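Local coordinates for protein interferon alpha/beta receptor 1 (Mus musculus, PDB 3WCY) that pairs with IFNAR2 to form the cell-surface receptor for type I interferons, whose binding sets off JAK-STAT signalling, at residues P96-V107 with H119-W130; I154-K162 with Y240-R248. One frame throughout, in Å; residues are numbered along the deposited sequence.

Contact 1 lies where the first and second fibronectin type III domains meet; contact 2 joins the second domain to the third, and the centres of the two are about 15 Å apart. They are tied through neighbouring strands of one sheet, 116-121 and 160-163, where Ile120 N and Tyr159 O, 2.8 Å apart, probably form a hydrogen bond. Pro122 bridges them too, its CD lying 3.5 Å from CE1 of Tyr159 and its CG against Ser245. Residues in both contacts also approach a chain of another protein in the assembly.

Contact 1 (P96-V107 with H119-W130); sequences PFYTAHMSPPEV and HISPPGQDGNMW
Ser121 N gives its hydrogen to Glu106 O over 2.7 Å, nearly straight at 164°. The return bond, Glu106 N to Ser121 O, is weak, 3.1 Å long and bent at the hydrogen. Together they make Glu106 and Ser121 a hydrogen-bonded antiparallel pair, next to the non-hydrogen-bonded pair of Val107 and Ile120. The side chains alternate: Val107 and Ile120 share the apolar face, where Ile120 packs on Tyr139 and Val176, while Glu106 and Ser121 share the other, their CB atoms 3.7 Å apart. With CG anti to the backbone N (chi1 -165°) and its chain extended, Glu106 carries its carboxylate to Arg108, its salt-bridge partner. The Gln125 side chain crosses that of Glu106 at about a right angle, amide and carboxylate planes 72° apart.

Beyond the paired strands proline and methionine take over, residues that fill space without needing polar partners. Pro105 CB rests 3.7 Å from Ile120 CG2, and Pro123 packs its ring on Ser103, CG against the carbonyl O and CB near OG. The indole of Trp130 then sits between two methionines. Over one face comes Met102, its CG 4.0 Å from the centroid of the six-membered ring in a CH-pi contact, with SD above the same face at 4.8 Å as a Met-aromatic contact; Met129 CG lies on the opposite face. Flexible thioether chains suit a broad flat ring. Met129 SD meets Ala100 CB at 3.7 Å, alanine being small enough to admit the sulfur, and Phe97 CE1 approaches Trp130 CZ3. Phe97 meets Tyr70 edge-to-face, and Ala100 packs on Ile13. The paired residues are the open end of a fibronectin type III hairpin, whose flanking segments reach the junction with the N-terminal domain.

Contact 2 (I154-K162 with Y240-R248); sequences INSTYYVEK and YSKSSSGSR
The Tyr159 ring lies over the backbone of Ser245, whose CA sits 3.7 Å from the ring centroid and only 8° off the normal, a CH-pi contact above the middle of the face. Because CG is anti to the carbonyl carbon (chi1 -72°), the ring reaches the 243-246 backbone, with Ser243 O at its edge. A large flat residue suits this place, since its face can lie on the CA and N of Ser245, and the serines opposite turn their CB atoms away, bringing their backbone up to it. Tyr139 meets the same ring edge-to-face, and Pro122 packs on it.

One backbone bond also joins the segments: Tyr159 N donates to Lys242 O at 3.1 Å, while Tyr158 CA makes a CA-H...O contact with the same oxygen at 3.3 Å. With an alanine in place of Tyr159, Ser245 would probably lose the ring lying on its CA, and a gap would open where the ring also meets Tyr139 and Pro122. The turn 157-159 leads from strand 152-156 into strand 160-163 of the second fibronectin type III domain, and the helical turn 240-243 belongs to the third, which places this contact at their interface.

Tyr158 presents the edge of its ring to Lys242: CD2 is 3.6 Å from CB, close to the ring plane. Bent at its last two torsions, the lysine chain crosses the tyrosine obliquely, CE also near CD2, and brings NZ to Glu296, its salt-bridge partner, with a cation-pi contact to Phe279. Long methylenes ending in a charge thus serve both needs. Ser156 OG steadies the turn, donating to the anti lone pair of Glu161 OE1 at 2.8 Å and receiving a weak bond from Tyr158 N.

Contact 1 (P96-V107 with H119-W130)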
loop_
_atom_site.group_PDB
_atom_site.type_symbol
_atom_site.label_atom_id
_atom_site.label_comp_id
_atom_site.label_asym_id
_atom_site.label_seq_id
_atom_site.Cartn_x
_atom_site.Cartn_y
_atom_site.Cartn_z
ATOM N N PRO A 96 24.426 11.419 -4.922
ATOM C CA PRO A 96 24.644 10.039 -4.435
ATOM C C PRO A 96 23.502 9.025 -4.581
ATOM O O PRO A 96 23.774 7.828 -4.634
ATOM C CB PRO A 96 25.077 10.229 -2.976
ATOM C CG PRO A 96 24.642 11.602 -2.608
ATOM C CD PRO A 96 24.702 12.411 -3.862
ATOM N N PHE A 97 22.248 9.494 -4.675
ATOM C CA PHE A 97 21.038 8.674 -4.803
ATOM C C PHE A 97 20.950 7.819 -6.088
ATOM O O PHE A 97 20.192 6.848 -6.114
ATOM C CB PHE A 97 19.784 9.552 -4.603
ATOM C CG PHE A 97 18.439 8.862 -4.640
ATOM C CD1 PHE A 97 18.151 7.811 -3.775
ATOM C CD2 PHE A 97 17.444 9.291 -5.510
ATOM C CE1 PHE A 97 16.907 7.177 -3.809
ATOM C CE2 PHE A 97 16.192 8.672 -5.523
ATOM C CZ PHE A 97 15.934 7.616 -4.677
ATOM N N TYR A 98 21.723 8.156 -7.135
ATOM C CA TYR A 98 21.718 7.394 -8.387
ATOM C C TYR A 98 22.795 6.291 -8.419
ATOM O O TYR A 98 22.567 5.228 -9.001
ATOM C CB TYR A 98 21.866 8.322 -9.611
ATOM C CG TYR A 98 20.766 9.348 -9.790
ATOM C CD1 TYR A 98 19.478 8.964 -10.158
ATOM C CD2 TYR A 98 21.036 10.710 -9.696
ATOM C CE1 TYR A 98 18.468 9.907 -10.353
ATOM C CE2 TYR A 98 20.038 11.665 -9.909
ATOM C CZ TYR A 98 18.754 11.258 -10.239
ATOM O OH TYR A 98 17.763 12.191 -10.443
ATOM N N THR A 99 23.960 6.547 -7.805
ATOM C CA THR A 99 25.083 5.602 -7.776
ATOM C C THR A 99 25.061 4.625 -6.592
ATOM O O THR A 99 25.824 3.650 -6.599
ATOM C CB THR A 99 26.433 6.339 -7.889
ATOM O OG1 THR A 99 26.489 7.395 -6.926
ATOM C CG2 THR A 99 26.698 6.877 -9.292
ATOM N N ALA A 100 24.202 4.879 -5.584
ATOM C CA ALA A 100 24.099 4.045 -4.379
ATOM C C ALA A 100 23.408 2.701 -4.611
ATOM O O ALA A 100 22.341 2.644 -5.226
ATOM C CB ALA A 100 23.407 4.807 -3.261
ATOM N N HIS A 101 24.031 1.626 -4.107
ATOM C CA HIS A 101 23.540 0.251 -4.194
ATOM C C HIS A 101 22.743 -0.099 -2.946
ATOM O O HIS A 101 22.903 0.544 -1.903
ATOM C CB HIS A 101 24.718 -0.729 -4.327
ATOM C CG HIS A 101 25.415 -0.676 -5.648
ATOM N ND1 HIS A 101 25.122 -1.579 -6.654
ATOM C CD2 HIS A 101 26.374 0.171 -6.084
ATOM C CE1 HIS A 101 25.912 -1.258 -7.664
ATOM N NE2 HIS A 101 26.682 -0.211 -7.368
ATOM N N MET A 102 21.915 -1.146 -3.044
ATOM C CA MET A 102 21.089 -1.635 -1.944
ATOM C C MET A 102 21.704 -2.875 -1.300
ATOM O O MET A 102 21.855 -3.905 -1.969
ATOM C CB MET A 102 19.691 -1.975 -2.452
ATOM C CG MET A 102 18.757 -0.816 -2.450
ATOM S SD MET A 102 17.308 -1.192 -3.443
ATOM C CE MET A 102 16.528 -2.398 -2.431
ATOM N N SER A 103 22.034 -2.787 0.006
ATOM C CA SER A 103 22.581 -3.915 0.768
ATOM C C SER A 103 21.427 -4.889 1.044
ATOM O O SER A 103 20.286 -4.437 1.053
ATOM C CB SER A 103 23.207 -3.434 2.076
ATOM O OG SER A 103 22.219 -2.941 2.964
ATOM N N PRO A 104 21.652 -6.214 1.216
ATOM C CA PRO A 104 20.510 -7.120 1.460
ATOM C C PRO A 104 19.706 -6.771 2.727
ATOM O O PRO A 104 20.274 -6.163 3.641
ATOM C CB PRO A 104 21.163 -8.502 1.540
ATOM C CG PRO A 104 22.506 -8.341 0.897
ATOM C CD PRO A 104 22.929 -6.956 1.219
ATOM N N PRO A 105 18.387 -7.072 2.797
ATOM C CA PRO A 105 17.629 -6.718 4.010
ATOM C C PRO A 105 17.949 -7.633 5.196
ATOM O O PRO A 105 18.215 -8.821 4.992
ATOM C CB PRO A 105 16.171 -6.852 3.565
ATOM C CG PRO A 105 16.187 -7.850 2.486
ATOM C CD PRO A 105 17.538 -7.782 1.819
ATOM N N GLU A 106 17.948 -7.086 6.424
ATOM C CA GLU A 106 18.208 -7.882 7.625
ATOM C C GLU A 106 16.983 -8.784 7.903
ATOM O O GLU A 106 15.846 -8.305 7.888
ATOM C CB GLU A 106 18.561 -6.982 8.826
ATOM C CG GLU A 106 19.181 -7.727 10.000
ATOM C CD GLU A 106 19.476 -6.886 11.230
ATOM O OE1 GLU A 106 20.675 -6.692 11.539
ATOM O OE2 GLU A 106 18.514 -6.443 11.901
ATOM N N VAL A 107 17.222 -10.093 8.111
ATOM C CA VAL A 107 16.139 -11.058 8.323
ATOM C C VAL A 107 16.322 -11.948 9.552
ATOM O O VAL A 107 17.380 -12.546 9.722
ATOM C CB VAL A 107 15.760 -11.832 7.017
ATOM C CG1 VAL A 107 16.982 -12.136 6.156
ATOM C CG2 VAL A 107 14.966 -13.105 7.302
ATOM N N HIS A 119 10.824 -11.803 9.716
ATOM C CA HIS A 119 10.938 -10.424 10.171
ATOM C C HIS A 119 11.984 -9.716 9.318
ATOM O O HIS A 119 13.188 -9.942 9.477
ATOM C CB HIS A 119 11.265 -10.362 11.670
ATOM C CG HIS A 119 10.299 -11.127 12.525
ATOM N ND1 HIS A 119 9.153 -10.538 13.022
ATOM C CD2 HIS A 119 10.333 -12.419 12.928
ATOM C CE1 HIS A 119 8.525 -11.486 13.699
ATOM N NE2 HIS A 119 9.201 -12.632 13.681
ATOM N N ILE A 120 11.506 -8.915 8.355
ATOM C CA ILE A 120 12.360 -8.181 7.430
ATOM C C ILE A 120 12.625 -6.770 7.946
ATOM O O ILE A 120 11.695 -6.031 8.279
ATOM C CB ILE A 120 11.784 -8.156 5.981
ATOM C CG1 ILE A 120 11.250 -9.523 5.534
ATOM C CG2 ILE A 120 12.806 -7.618 4.981
ATOM C CD1 ILE A 120 10.003 -9.452 4.724
ATOM N N SER A 121 13.903 -6.402 7.994
ATOM C CA SER A 121 14.353 -5.061 8.335
ATOM C C SER A 121 14.856 -4.451 7.007
ATOM O O SER A 121 15.603 -5.126 6.286
ATOM C CB SER A 121 15.463 -5.112 9.375
ATOM O OG SER A 121 15.410 -3.969 10.211
ATOM N N PRO A 122 14.400 -3.231 6.618
ATOM C CA PRO A 122 14.832 -2.656 5.331
ATOM C C PRO A 122 16.321 -2.289 5.282
ATOM O O PRO A 122 16.914 -2.102 6.350
ATOM C CB PRO A 122 13.946 -1.415 5.198
ATOM C CG PRO A 122 13.629 -1.028 6.588
ATOM C CD PRO A 122 13.499 -2.311 7.342
ATOM N N PRO A 123 16.950 -2.173 4.077
ATOM C CA PRO A 123 18.376 -1.783 4.020
ATOM C C PRO A 123 18.652 -0.437 4.722
ATOM O O PRO A 123 18.062 0.585 4.354
ATOM C CB PRO A 123 18.658 -1.715 2.511
ATOM C CG PRO A 123 17.608 -2.535 1.874
ATOM C CD PRO A 123 16.398 -2.364 2.721
ATOM N N GLY A 124 19.485 -0.462 5.763
ATOM C CA GLY A 124 19.812 0.714 6.565
ATOM C C GLY A 124 19.223 0.653 7.965
ATOM O O GLY A 124 18.014 0.442 8.125
ATOM N N GLN A 125 20.075 0.870 8.998
ATOM C CA GLN A 125 19.674 0.803 10.417
ATOM C C GLN A 125 19.767 2.142 11.243
ATOM O O GLN A 125 20.486 2.179 12.246
ATOM C CB GLN A 125 20.412 -0.358 11.136
ATOM C CG GLN A 125 19.899 -1.754 10.785
ATOM C CD GLN A 125 20.469 -2.813 11.698
ATOM O OE1 GLN A 125 19.891 -3.152 12.740
ATOM N NE2 GLN A 125 21.613 -3.368 11.324
ATOM N N ASP A 126 19.015 3.209 10.891
ATOM C CA ASP A 126 18.140 3.306 9.728
ATOM C C ASP A 126 18.802 4.037 8.564
ATOM O O ASP A 126 18.505 3.738 7.406
ATOM C CB ASP A 126 16.769 3.874 10.087
ATOM C CG ASP A 126 15.785 2.784 10.454
ATOM O OD1 ASP A 126 15.133 2.239 9.533
ATOM O OD2 ASP A 126 15.701 2.440 11.656
ATOM N N GLY A 127 19.712 4.958 8.883
ATOM C CA GLY A 127 20.477 5.721 7.902
ATOM C C GLY A 127 19.737 6.854 7.224
ATOM O O GLY A 127 18.699 7.310 7.719
ATOM N N ASN A 128 20.286 7.329 6.086
ATOM C CA ASN A 128 19.697 8.431 5.326
ATOM C C ASN A 128 19.394 8.145 3.860
ATOM O O ASN A 128 18.428 8.702 3.326
ATOM C CB ASN A 128 20.472 9.735 5.506
ATOM C CG ASN A 128 19.649 10.795 6.210
ATOM O OD1 ASN A 128 18.613 11.259 5.712
ATOM N ND2 ASN A 128 20.069 11.179 7.403
ATOM N N MET A 129 20.204 7.289 3.212
ATOM C CA MET A 129 20.045 6.911 1.806
ATOM C C MET A 129 18.653 6.348 1.497
ATOM O O MET A 129 18.077 6.687 0.462
ATOM C CB MET A 129 21.136 5.909 1.390
ATOM C CG MET A 129 21.282 5.738 -0.117
ATOM S SD MET A 129 21.745 7.250 -1.001
ATOM C CE MET A 129 23.440 7.441 -0.492
ATOM N N TRP A 130 18.108 5.517 2.399
ATOM C CA TRP A 130 16.802 4.890 2.198
ATOM C C TRP A 130 15.708 5.362 3.167
ATOM O O TRP A 130 14.552 4.945 3.041
ATOM C CB TRP A 130 16.950 3.363 2.154
ATOM C CG TRP A 130 18.088 2.919 1.283
ATOM C CD1 TRP A 130 19.291 2.431 1.700
ATOM C CD2 TRP A 130 18.185 3.063 -0.143
ATOM N NE1 TRP A 130 20.106 2.195 0.616
ATOM C CE2 TRP A 130 19.458 2.587 -0.526
ATOM C CE3 TRP A 130 17.308 3.529 -1.139
ATOM C CZ2 TRP A 130 19.878 2.563 -1.858
ATOM C CZ3 TRP A 130 17.724 3.496 -2.461
ATOM C CH2 TRP A 130 18.992 3.012 -2.810
#

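Contact 2 (I154-K162 with Y240-R248)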
loop_
_atom_site.group_PDB
_atom_site.type_symbol
_atom_site.label_atom_id
_atom_site.label_comp_id
_atom_site.label_asym_id
_atom_site.label_seq_id
_atom_site.Cartn_x
_atom_site.Cartn_y
_atom_site.Cartn_z
ATOM N N ILE A 154 7.263 -16.284 -2.396
ATOM C CA ILE A 154 6.220 -15.446 -1.790
ATOM C C ILE A 154 6.651 -13.976 -1.864
ATOM O O ILE A 154 7.758 -13.642 -1.439
ATOM C CB ILE A 154 5.878 -15.893 -0.333
ATOM C CG1 ILE A 154 5.435 -17.365 -0.263
ATOM C CG2 ILE A 154 4.821 -14.998 0.308
ATOM C CD1 ILE A 154 6.318 -18.219 0.594
ATOM N N ASN A 155 5.785 -13.102 -2.404
ATOM C CA ASN A 155 6.079 -11.669 -2.489
ATOM C C ASN A 155 5.435 -10.940 -1.312
ATOM O O ASN A 155 4.309 -11.273 -0.927
ATOM C CB ASN A 155 5.610 -11.077 -3.818
ATOM C CG ASN A 155 6.138 -11.787 -5.035
ATOM O OD1 ASN A 155 7.374 -11.507 -5.407
ATOM N ND2 ASN A 155 5.437 -12.583 -5.664
ATOM N N SER A 156 6.150 -9.960 -0.728
ATOM C CA SER A 156 5.624 -9.194 0.406
ATOM C C SER A 156 6.076 -7.745 0.494
ATOM O O SER A 156 7.237 -7.422 0.230
ATOM C CB SER A 156 5.908 -9.895 1.731
ATOM O OG SER A 156 5.202 -9.265 2.790
ATOM N N THR A 157 5.142 -6.890 0.935
ATOM C CA THR A 157 5.341 -5.463 1.192
ATOM C C THR A 157 5.433 -5.296 2.708
ATOM O O THR A 157 5.967 -4.301 3.208
ATOM C CB THR A 157 4.171 -4.656 0.621
ATOM O OG1 THR A 157 2.942 -5.339 0.899
ATOM C CG2 THR A 157 4.310 -4.406 -0.875
ATOM N N TYR A 158 4.918 -6.313 3.426
ATOM C CA TYR A 158 4.833 -6.417 4.879
ATOM C C TYR A 158 6.195 -6.745 5.482
ATOM O O TYR A 158 6.897 -7.621 4.973
ATOM C CB TYR A 158 3.762 -7.459 5.283
ATOM C CG TYR A 158 2.395 -7.228 4.655
ATOM C CD1 TYR A 158 2.108 -7.686 3.370
ATOM C CD2 TYR A 158 1.383 -6.576 5.356
ATOM C CE1 TYR A 158 0.859 -7.471 2.785
ATOM C CE2 TYR A 158 0.123 -6.379 4.791
ATOM C CZ TYR A 158 -0.136 -6.830 3.505
ATOM O OH TYR A 158 -1.372 -6.634 2.933
ATOM N N TYR A 159 6.570 -6.028 6.560
ATOM C CA TYR A 159 7.850 -6.183 7.259
ATOM C C TYR A 159 7.937 -7.439 8.130
ATOM O O TYR A 159 8.992 -7.745 8.691
ATOM C CB TYR A 159 8.257 -4.890 7.984
ATOM C CG TYR A 159 8.689 -3.807 7.019
ATOM C CD1 TYR A 159 10.027 -3.641 6.679
ATOM C CD2 TYR A 159 7.753 -2.979 6.405
ATOM C CE1 TYR A 159 10.426 -2.659 5.774
ATOM C CE2 TYR A 159 8.142 -1.993 5.499
ATOM C CZ TYR A 159 9.480 -1.833 5.188
ATOM O OH TYR A 159 9.852 -0.857 4.295
ATOM N N VAL A 160 6.815 -8.169 8.216
ATOM C CA VAL A 160 6.662 -9.467 8.867
ATOM C C VAL A 160 5.732 -10.251 7.939
ATOM O O VAL A 160 4.566 -9.877 7.778
ATOM C CB VAL A 160 6.129 -9.417 10.323
ATOM C CG1 VAL A 160 5.899 -10.823 10.870
ATOM C CG2 VAL A 160 7.070 -8.641 11.239
ATOM N N GLU A 161 6.259 -11.285 7.276
ATOM C CA GLU A 161 5.440 -12.092 6.383
ATOM C C GLU A 161 5.376 -13.511 6.916
ATOM O O GLU A 161 6.389 -14.209 6.935
ATOM C CB GLU A 161 5.932 -12.018 4.920
ATOM C CG GLU A 161 5.100 -12.809 3.911
ATOM C CD GLU A 161 3.635 -12.436 3.747
ATOM O OE1 GLU A 161 3.344 -11.276 3.373
ATOM O OE2 GLU A 161 2.777 -13.324 3.956
ATOM N N LYS A 162 4.194 -13.914 7.400
ATOM C CA LYS A 162 3.985 -15.253 7.932
ATOM C C LYS A 162 3.743 -16.229 6.779
ATOM O O LYS A 162 2.777 -16.068 6.025
ATOM C CB LYS A 162 2.830 -15.271 8.950
ATOM C CG LYS A 162 2.671 -16.601 9.695
ATOM C CD LYS A 162 1.623 -16.537 10.817
ATOM C CE LYS A 162 0.191 -16.706 10.345
ATOM N NZ LYS A 162 -0.082 -18.080 9.835
ATOM N N TYR A 240 -1.593 0.411 8.237
ATOM C CA TYR A 240 -0.250 0.909 7.938
ATOM C C TYR A 240 0.868 0.250 8.740
ATOM O O TYR A 240 2.024 0.379 8.346
ATOM C CB TYR A 240 -0.191 2.448 8.093
ATOM C CG TYR A 240 -0.004 2.938 9.515
ATOM C CD1 TYR A 240 1.269 3.147 10.040
ATOM C CD2 TYR A 240 -1.101 3.198 10.336
ATOM C CE1 TYR A 240 1.449 3.582 11.351
ATOM C CE2 TYR A 240 -0.933 3.638 11.651
ATOM C CZ TYR A 240 0.346 3.833 12.153
ATOM O OH TYR A 240 0.537 4.275 13.444
ATOM N N SER A 241 0.546 -0.376 9.890
ATOM C CA SER A 241 1.522 -0.983 10.808
ATOM C C SER A 241 2.285 -2.157 10.207
ATOM O O SER A 241 3.516 -2.195 10.295
ATOM C CB SER A 241 0.859 -1.409 12.118
ATOM O OG SER A 241 0.490 -0.320 12.947
ATOM N N LYS A 242 1.561 -3.118 9.613
ATOM C CA LYS A 242 2.165 -4.297 9.006
ATOM C C LYS A 242 2.935 -3.935 7.745
ATOM O O LYS A 242 3.915 -4.597 7.417
ATOM C CB LYS A 242 1.104 -5.370 8.727
ATOM C CG LYS A 242 1.584 -6.777 9.084
ATOM C CD LYS A 242 0.438 -7.691 9.475
ATOM C CE LYS A 242 -0.106 -8.492 8.314
ATOM N NZ LYS A 242 0.754 -9.664 7.999
ATOM N N SER A 243 2.527 -2.841 7.087
ATOM C CA SER A 243 3.102 -2.333 5.847
ATOM C C SER A 243 4.296 -1.389 6.023
ATOM O O SER A 243 5.149 -1.354 5.138
ATOM C CB SER A 243 2.022 -1.672 4.998
ATOM O OG SER A 243 0.820 -2.426 4.956
ATOM N N SER A 244 4.352 -0.604 7.122
ATOM C CA SER A 244 5.460 0.332 7.361
ATOM C C SER A 244 6.551 -0.186 8.288
ATOM O O SER A 244 6.286 -1.057 9.120
ATOM C CB SER A 244 4.966 1.643 7.967
ATOM O OG SER A 244 4.430 1.444 9.264
ATOM N N SER A 245 7.770 0.308 8.085
ATOM C CA SER A 245 8.962 -0.205 8.753
ATOM C C SER A 245 8.812 -0.512 10.235
ATOM O O SER A 245 8.135 0.214 10.963
ATOM C CB SER A 245 10.097 0.820 8.679
ATOM O OG SER A 245 11.348 0.218 8.964
ATOM N N GLY A 246 9.444 -1.594 10.675
ATOM C CA GLY A 246 9.409 -1.979 12.073
ATOM C C GLY A 246 10.442 -1.302 12.949
ATOM O O GLY A 246 11.028 -0.291 12.562
ATOM N N SER A 247 10.711 -1.902 14.104
ATOM C CA SER A 247 11.610 -1.325 15.092
ATOM C C SER A 247 10.715 -0.826 16.207
ATOM O O SER A 247 10.960 -1.063 17.390
ATOM C CB SER A 247 12.409 -0.170 14.491
ATOM O OG SER A 247 13.514 -0.648 13.745
ATOM N N ARG A 248 9.657 -0.141 15.795
ATOM C CA ARG A 248 8.543 0.222 16.674
ATOM C C ARG A 248 7.244 -0.610 16.621
ATOM O O ARG A 248 6.298 -0.340 17.371
ATOM C CB ARG A 248 8.273 1.680 16.247
ATOM C CG ARG A 248 9.225 2.690 16.878
ATOM C CD ARG A 248 8.721 4.107 16.714
ATOM N NE ARG A 248 9.517 5.061 17.486
ATOM C CZ ARG A 248 9.251 6.361 17.581
ATOM N NH1 ARG A 248 8.204 6.880 16.950
ATOM N NH2 ARG A 248 10.029 7.151 18.306
#